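Local coordinates for protein cephalosporin acylase (Bacillus halodurans, PDB 2NLZ) that probably acts as a cephalosporin acylase, an amide-bond hydrolase of the gamma-glutamyltranspeptidase family within the N-terminal nucleophile superfamily, at residues Ala91-Thr96 with Lys241-Cys246; Phe219-Leu224 with Cys246-Trp251. The protein carries 1 engineered substitution. One frame throughout, in Å; residues are numbered along the deposited sequence.

Interaction 1. Residues Ala91-Thr96 with Lys241-Cys246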
loop_
_atom_site.group_PDB
_atom_site.type_symbol
_atom_site.label_atom_id
_atom_site.label_comp_id
_atom_site.label_asym_id
_atom_site.label_seq_id
_atom_site.Cartn_x
_atom_site.Cartn_y
_atom_site.Cartn_z
ATOM N N ALA D 91 32.830 32.195 -17.697
ATOM C CA ALA D 91 32.444 33.454 -17.069
ATOM C C ALA D 91 32.932 34.617 -17.900
ATOM O O ALA D 91 33.963 34.503 -18.566
ATOM C CB ALA D 91 33.037 33.544 -15.676
ATOM N N PRO D 92 32.194 35.741 -17.872
ATOM C CA PRO D 92 32.619 36.964 -18.555
ATOM C C PRO D 92 34.022 37.399 -18.160
ATOM O O PRO D 92 34.432 37.208 -17.011
ATOM C CB PRO D 92 31.603 38.001 -18.081
ATOM C CG PRO D 92 30.397 37.219 -17.789
ATOM C CD PRO D 92 30.890 35.920 -17.211
ATOM N N MET D 93 34.746 37.983 -19.111
ATOM C CA MET D 93 36.152 38.308 -18.909
ATOM C C MET D 93 36.327 39.500 -17.969
ATOM O O MET D 93 37.403 39.705 -17.399
ATOM C CB MET D 93 36.838 38.557 -20.250
ATOM C CG MET D 93 38.315 38.203 -20.264
ATOM S SD MET D 93 38.627 36.444 -20.031
ATOM C CE MET D 93 38.198 35.795 -21.652
ATOM N N SER D 94 35.261 40.273 -17.800
ATOM C CA SER D 94 35.266 41.374 -16.841
ATOM C C SER D 94 34.752 40.977 -15.441
ATOM O O SER D 94 34.783 41.787 -14.512
ATOM C CB SER D 94 34.485 42.572 -17.399
ATOM O OG SER D 94 33.208 42.183 -17.880
ATOM N N LEU D 95 34.294 39.733 -15.293
ATOM C CA LEU D 95 33.754 39.250 -14.017
ATOM C C LEU D 95 34.862 38.675 -13.141
ATOM O O LEU D 95 35.284 37.532 -13.323
ATOM C CB LEU D 95 32.675 38.189 -14.247
ATOM C CG LEU D 95 31.360 38.191 -13.449
ATOM C CD1 LEU D 95 30.738 36.798 -13.450
ATOM C CD2 LEU D 95 31.502 38.711 -12.028
ATOM N N THR D 96 35.331 39.478 -12.193
ATOM C CA THR D 96 36.378 39.055 -11.276
ATOM C C THR D 96 35.835 39.007 -9.859
ATOM O O THR D 96 34.754 39.525 -9.582
ATOM C CB THR D 96 37.610 39.992 -11.313
ATOM O OG1 THR D 96 37.218 41.332 -10.985
ATOM C CG2 THR D 96 38.274 39.975 -12.687
ATOM N N LYS D 241 30.227 41.116 -26.224
ATOM C CA LYS D 241 30.318 40.519 -27.556
ATOM C C LYS D 241 31.454 39.522 -27.592
ATOM O O LYS D 241 31.278 38.391 -28.042
ATOM C CB LYS D 241 30.635 41.585 -28.600
ATOM C CG LYS D 241 29.475 42.371 -29.143
ATOM C CD LYS D 241 30.000 43.430 -30.102
ATOM C CE LYS D 241 29.050 44.609 -30.224
ATOM N NZ LYS D 241 29.696 45.767 -30.906
ATOM N N GLU D 242 32.618 39.963 -27.111
ATOM C CA GLU D 242 33.866 39.209 -27.218
ATOM C C GLU D 242 33.882 37.952 -26.357
ATOM O O GLU D 242 34.596 36.995 -26.670
ATOM C CB GLU D 242 35.065 40.104 -26.895
ATOM C CG GLU D 242 35.364 41.136 -27.972
ATOM C CD GLU D 242 35.661 42.507 -27.393
ATOM O OE1 GLU D 242 36.794 42.727 -26.913
ATOM O OE2 GLU D 242 34.756 43.370 -27.420
ATOM N N ASP D 243 33.098 37.963 -25.281
ATOM C CA ASP D 243 32.913 36.779 -24.446
ATOM C C ASP D 243 32.199 35.695 -25.236
ATOM O O ASP D 243 32.611 34.537 -25.233
ATOM C CB ASP D 243 32.111 37.129 -23.197
ATOM C CG ASP D 243 32.962 37.755 -22.115
ATOM O OD1 ASP D 243 34.101 37.284 -21.914
ATOM O OD2 ASP D 243 32.482 38.711 -21.463
ATOM N N LEU D 244 31.133 36.093 -25.918
ATOM C CA LEU D 244 30.373 35.199 -26.781
ATOM C C LEU D 244 31.191 34.782 -28.002
ATOM O O LEU D 244 31.205 33.609 -28.373
ATOM C CB LEU D 244 29.062 35.866 -27.228
ATOM C CG LEU D 244 28.079 36.352 -26.161
ATOM C CD1 LEU D 244 26.986 37.242 -26.735
ATOM C CD2 LEU D 244 27.471 35.168 -25.398
ATOM N N ALA D 245 31.882 35.750 -28.601
ATOM C CA ALA D 245 32.631 35.553 -29.848
ATOM C C ALA D 245 33.649 34.416 -29.814
ATOM O O ALA D 245 33.774 33.670 -30.787
ATOM C CB ALA D 245 33.311 36.845 -30.272
ATOM N N CYS D 246 34.376 34.274 -28.710
ATOM C CA CYS D 246 35.346 33.185 -28.636
ATOM C C CYS D 246 34.899 32.002 -27.783
ATOM O O CYS D 246 35.727 31.232 -27.290
ATOM C CB CYS D 246 36.771 33.668 -28.294
ATOM S SG CYS D 246 36.953 34.728 -26.860
#
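The carboxylate of Asp-243 receives the backbone N-H of Met-93 with both oxygens, but unevenly. Met-93 N lies 3.0 Å from Asp-243 OD1, with an N-H...O angle of 137°, and approaches that oxygen from its syn side, 23° out of the carboxylate plane. A weak second branch runs from Met-93 N to Asp-243 OD2 at 3.3 Å, so the N-H is bifurcated. Met-93 is the second residue of a type I beta turn, Pro-92 to Leu-95, closed by Leu-95 N to Pro-92 O at 3.1 Å; the aspartate thus binds an N-H that the turn itself does not use. In Asp-243, CG sits anti to the carbonyl carbon (chi1 -81°), which carries the carboxylate off the helix toward the turn. The backbone N of Asp-243 is hydrogen-bonded to Thr-240 OG1, just before the helix. Packing is slight: Pro-92 CA comes 3.4 Å from Asp-243 OD2, and Met-93 CB lies 3.4 Å from Asp-243 OD1. With an alanine in place of Asp-243, the N-H of Met-93 would probably lose its acceptor and the turn its polar tie to the helix. The turn sits between strand 81-87 and helix 97-101, where Thr-96 caps Ala-99 N; Pro-92 rests on Tyr-238, while Leu-244 of helix 241-245 packs on Ala-225 and Ile-228 of helix 223-234.

Interaction 2. Residues Phe219-Leu224 with Cys246-Trp251; sequences FYRGEL and CYRPEW
At the break between helix 217-221 and helix 223-234, Tyr-220 and Arg-221 meet Tyr-247 and Arg-248 of the connection leading into strand 250-259. The tyrosine rings form an oblique pair, their centroids 4.9 Å apart and their planes inclined by 36°. Tyr-247 CD2 lies over one face of the Tyr-220 ring, 3.2 Å from Tyr-220 CE1, while Phe-219 CD2 covers the other face. In Tyr-247, CG is anti to the backbone N (chi1 165°), which swings the ring against Tyr-220. The Tyr-220 hydroxyl is bonded to Pro-120 O and Gly-124 N, fixing that end of the ring.

The Arg-221 guanidinium has Tyr-220 CB over one face and, as modelled, Arg-248 NH1 over the opposite one. Tyr-247 O lies at its edge, 2.7 Å from Arg-221 NH2, though the angle there is poor for a hydrogen bond. Arg-248 is poorly ordered, which makes its guanidinium placement doubtful, and with it the 3.0 Å between the like-charged donors Arg-221 NH1 and Arg-248 NH2 and the 40° between planes. The salt bridge from Arg-221 NH1 to Glu-217 probably offsets part of that charge, so cohesion here likely rests on the tyrosines rather than on the arginine pair.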
loop_
_atom_site.group_PDB
_atom_site.type_symbol
_atom_site.label_atom_id
_atom_site.label_comp_id
_atom_site.label_asym_id
_atom_site.label_seq_id
_atom_site.Cartn_x
_atom_site.Cartn_y
_atom_site.Cartn_z
ATOM N N PHE D 219 24.250 33.865 -32.777
ATOM C CA PHE D 219 24.148 33.928 -31.318
ATOM C C PHE D 219 25.440 34.413 -30.664
ATOM O O PHE D 219 25.394 35.164 -29.693
ATOM C CB PHE D 219 23.766 32.552 -30.769
ATOM C CG PHE D 219 23.407 32.542 -29.302
ATOM C CD1 PHE D 219 22.118 32.859 -28.886
ATOM C CD2 PHE D 219 24.346 32.173 -28.339
ATOM C CE1 PHE D 219 21.769 32.839 -27.530
ATOM C CE2 PHE D 219 24.015 32.151 -26.991
ATOM C CZ PHE D 219 22.716 32.485 -26.586
ATOM N N TYR D 220 26.583 33.988 -31.201
ATOM C CA TYR D 220 27.883 34.245 -30.571
ATOM C C TYR D 220 28.720 35.357 -31.203
ATOM O O TYR D 220 29.345 36.152 -30.497
ATOM C CB TYR D 220 28.704 32.966 -30.547
ATOM C CG TYR D 220 28.071 31.878 -29.737
ATOM C CD1 TYR D 220 28.114 31.914 -28.353
ATOM C CD2 TYR D 220 27.428 30.812 -30.354
ATOM C CE1 TYR D 220 27.533 30.920 -27.604
ATOM C CE2 TYR D 220 26.848 29.812 -29.615
ATOM C CZ TYR D 220 26.905 29.864 -28.236
ATOM O OH TYR D 220 26.331 28.863 -27.478
ATOM N N ARG D 221 28.747 35.398 -32.530
ATOM C CA ARG D 221 29.541 36.391 -33.243
ATOM C C ARG D 221 28.760 36.965 -34.425
ATOM O O ARG D 221 29.308 37.199 -35.501
ATOM C CB ARG D 221 30.898 35.804 -33.660
ATOM C CG ARG D 221 30.839 34.423 -34.286
ATOM C CD ARG D 221 32.149 33.676 -34.093
ATOM N NE ARG D 221 32.155 32.911 -32.853
ATOM C CZ ARG D 221 31.848 31.622 -32.760
ATOM N NH1 ARG D 221 31.509 30.928 -33.833
ATOM N NH2 ARG D 221 31.884 31.021 -31.586
ATOM N N GLY D 222 27.469 37.198 -34.196
ATOM C CA GLY D 222 26.580 37.732 -35.214
ATOM C C GLY D 222 25.622 38.740 -34.628
ATOM O O GLY D 222 25.954 39.433 -33.663
ATOM N N GLU D 223 24.423 38.805 -35.203
ATOM C CA GLU D 223 23.451 39.842 -34.863
ATOM C C GLU D 223 22.820 39.690 -33.472
ATOM O O GLU D 223 22.595 40.680 -32.776
ATOM C CB GLU D 223 22.360 39.927 -35.932
ATOM C CG GLU D 223 21.805 41.334 -36.101
ATOM C CD GLU D 223 20.298 41.385 -35.989
ATOM O OE1 GLU D 223 19.614 40.844 -36.882
ATOM O OE2 GLU D 223 19.805 41.974 -35.005
ATOM N N LEU D 224 22.528 38.454 -33.081
ATOM C CA LEU D 224 21.967 38.185 -31.764
ATOM C C LEU D 224 22.986 38.509 -30.692
ATOM O O LEU D 224 22.648 39.095 -29.667
ATOM C CB LEU D 224 21.522 36.734 -31.643
ATOM C CG LEU D 224 20.304 36.330 -32.465
ATOM C CD1 LEU D 224 20.159 34.809 -32.449
ATOM C CD2 LEU D 224 19.031 37.043 -31.984
ATOM N N CYS D 246 34.376 34.274 -28.710
ATOM C CA CYS D 246 35.346 33.185 -28.636
ATOM C C CYS D 246 34.899 32.002 -27.783
ATOM O O CYS D 246 35.727 31.232 -27.290
ATOM C CB CYS D 246 36.771 33.668 -28.294
ATOM S SG CYS D 246 36.953 34.728 -26.860
ATOM N N TYR D 247 33.590 31.838 -27.627
ATOM C CA TYR D 247 33.092 30.585 -27.100
ATOM C C TYR D 247 33.104 29.515 -28.188
ATOM O O TYR D 247 32.603 29.726 -29.291
ATOM C CB TYR D 247 31.678 30.714 -26.520
ATOM C CG TYR D 247 31.013 29.360 -26.310
ATOM C CD1 TYR D 247 31.412 28.510 -25.279
ATOM C CD2 TYR D 247 30.018 28.914 -27.169
ATOM C CE1 TYR D 247 30.816 27.266 -25.109
ATOM C CE2 TYR D 247 29.420 27.680 -27.002
ATOM C CZ TYR D 247 29.822 26.863 -25.979
ATOM O OH TYR D 247 29.218 25.641 -25.830
ATOM N N ARG D 248 33.723 28.379 -27.966
ATOM C CA ARG D 248 33.286 27.199 -28.672
ATOM C C ARG D 248 33.020 26.023 -27.781
ATOM O O ARG D 248 33.617 25.858 -26.738
ATOM C CB ARG D 248 34.193 26.810 -29.844
ATOM C CG ARG D 248 35.376 27.700 -30.120
ATOM C CD ARG D 248 35.425 28.353 -31.511
ATOM N NE ARG D 248 34.285 28.049 -32.354
ATOM C CZ ARG D 248 33.970 28.690 -33.475
ATOM N NH1 ARG D 248 34.708 29.696 -33.914
ATOM N NH2 ARG D 248 32.907 28.321 -34.167
ATOM N N PRO D 249 32.079 25.212 -28.188
ATOM C CA PRO D 249 31.852 23.945 -27.506
ATOM C C PRO D 249 33.114 23.099 -27.609
ATOM O O PRO D 249 33.789 23.117 -28.642
ATOM C CB PRO D 249 30.686 23.309 -28.279
ATOM C CG PRO D 249 30.486 24.123 -29.477
ATOM C CD PRO D 249 31.120 25.453 -29.277
ATOM N N GLU D 250 33.453 22.404 -26.530
ATOM C CA GLU D 250 34.694 21.647 -26.467
ATOM C C GLU D 250 34.395 20.158 -26.439
ATOM O O GLU D 250 33.684 19.677 -25.553
ATOM C CB GLU D 250 35.517 22.073 -25.239
ATOM C CG GLU D 250 36.730 21.193 -24.915
ATOM C CD GLU D 250 37.569 21.746 -23.770
ATOM O OE1 GLU D 250 37.771 22.976 -23.727
ATOM O OE2 GLU D 250 38.033 20.958 -22.919
ATOM N N TRP D 251 34.914 19.431 -27.422
ATOM C CA TRP D 251 34.886 17.980 -27.348
ATOM C C TRP D 251 35.889 17.556 -26.298
ATOM O O TRP D 251 37.071 17.895 -26.370
ATOM C CB TRP D 251 35.197 17.335 -28.691
ATOM C CG TRP D 251 34.127 17.562 -29.674
ATOM C CD1 TRP D 251 34.114 18.493 -30.673
ATOM C CD2 TRP D 251 32.887 16.865 -29.755
ATOM N NE1 TRP D 251 32.941 18.409 -31.379
ATOM C CE2 TRP D 251 32.168 17.415 -30.838
ATOM C CE3 TRP D 251 32.314 15.823 -29.024
ATOM C CZ2 TRP D 251 30.904 16.958 -31.208
ATOM C CZ3 TRP D 251 31.057 15.368 -29.392
ATOM C CH2 TRP D 251 30.365 15.939 -30.476
#

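How the interactions relate
Interaction 1 closes the long span from the loop after strand 81-87 to helix 241-245, with 144 residues between its segments, most of them helical. Within that span the chain reaches 219-224, and interaction 2 then closes a short loop of 21 residues by meeting 246-251 beyond helix 241-245. The segments alternate, so the two loops cross instead of nesting, and their centres lie 11 Å apart. Cys-246 belongs to both. They also touch directly: Arg-221 NE is 2.7 Å from Ala-245 O, a probable hydrogen bond, and Leu-244 CB packs on Tyr-220 O. Together they place helix 241-245 beside the 91-96 turn and the end of helix 217-221, with the connection at 247-248 leading into strand 250-259.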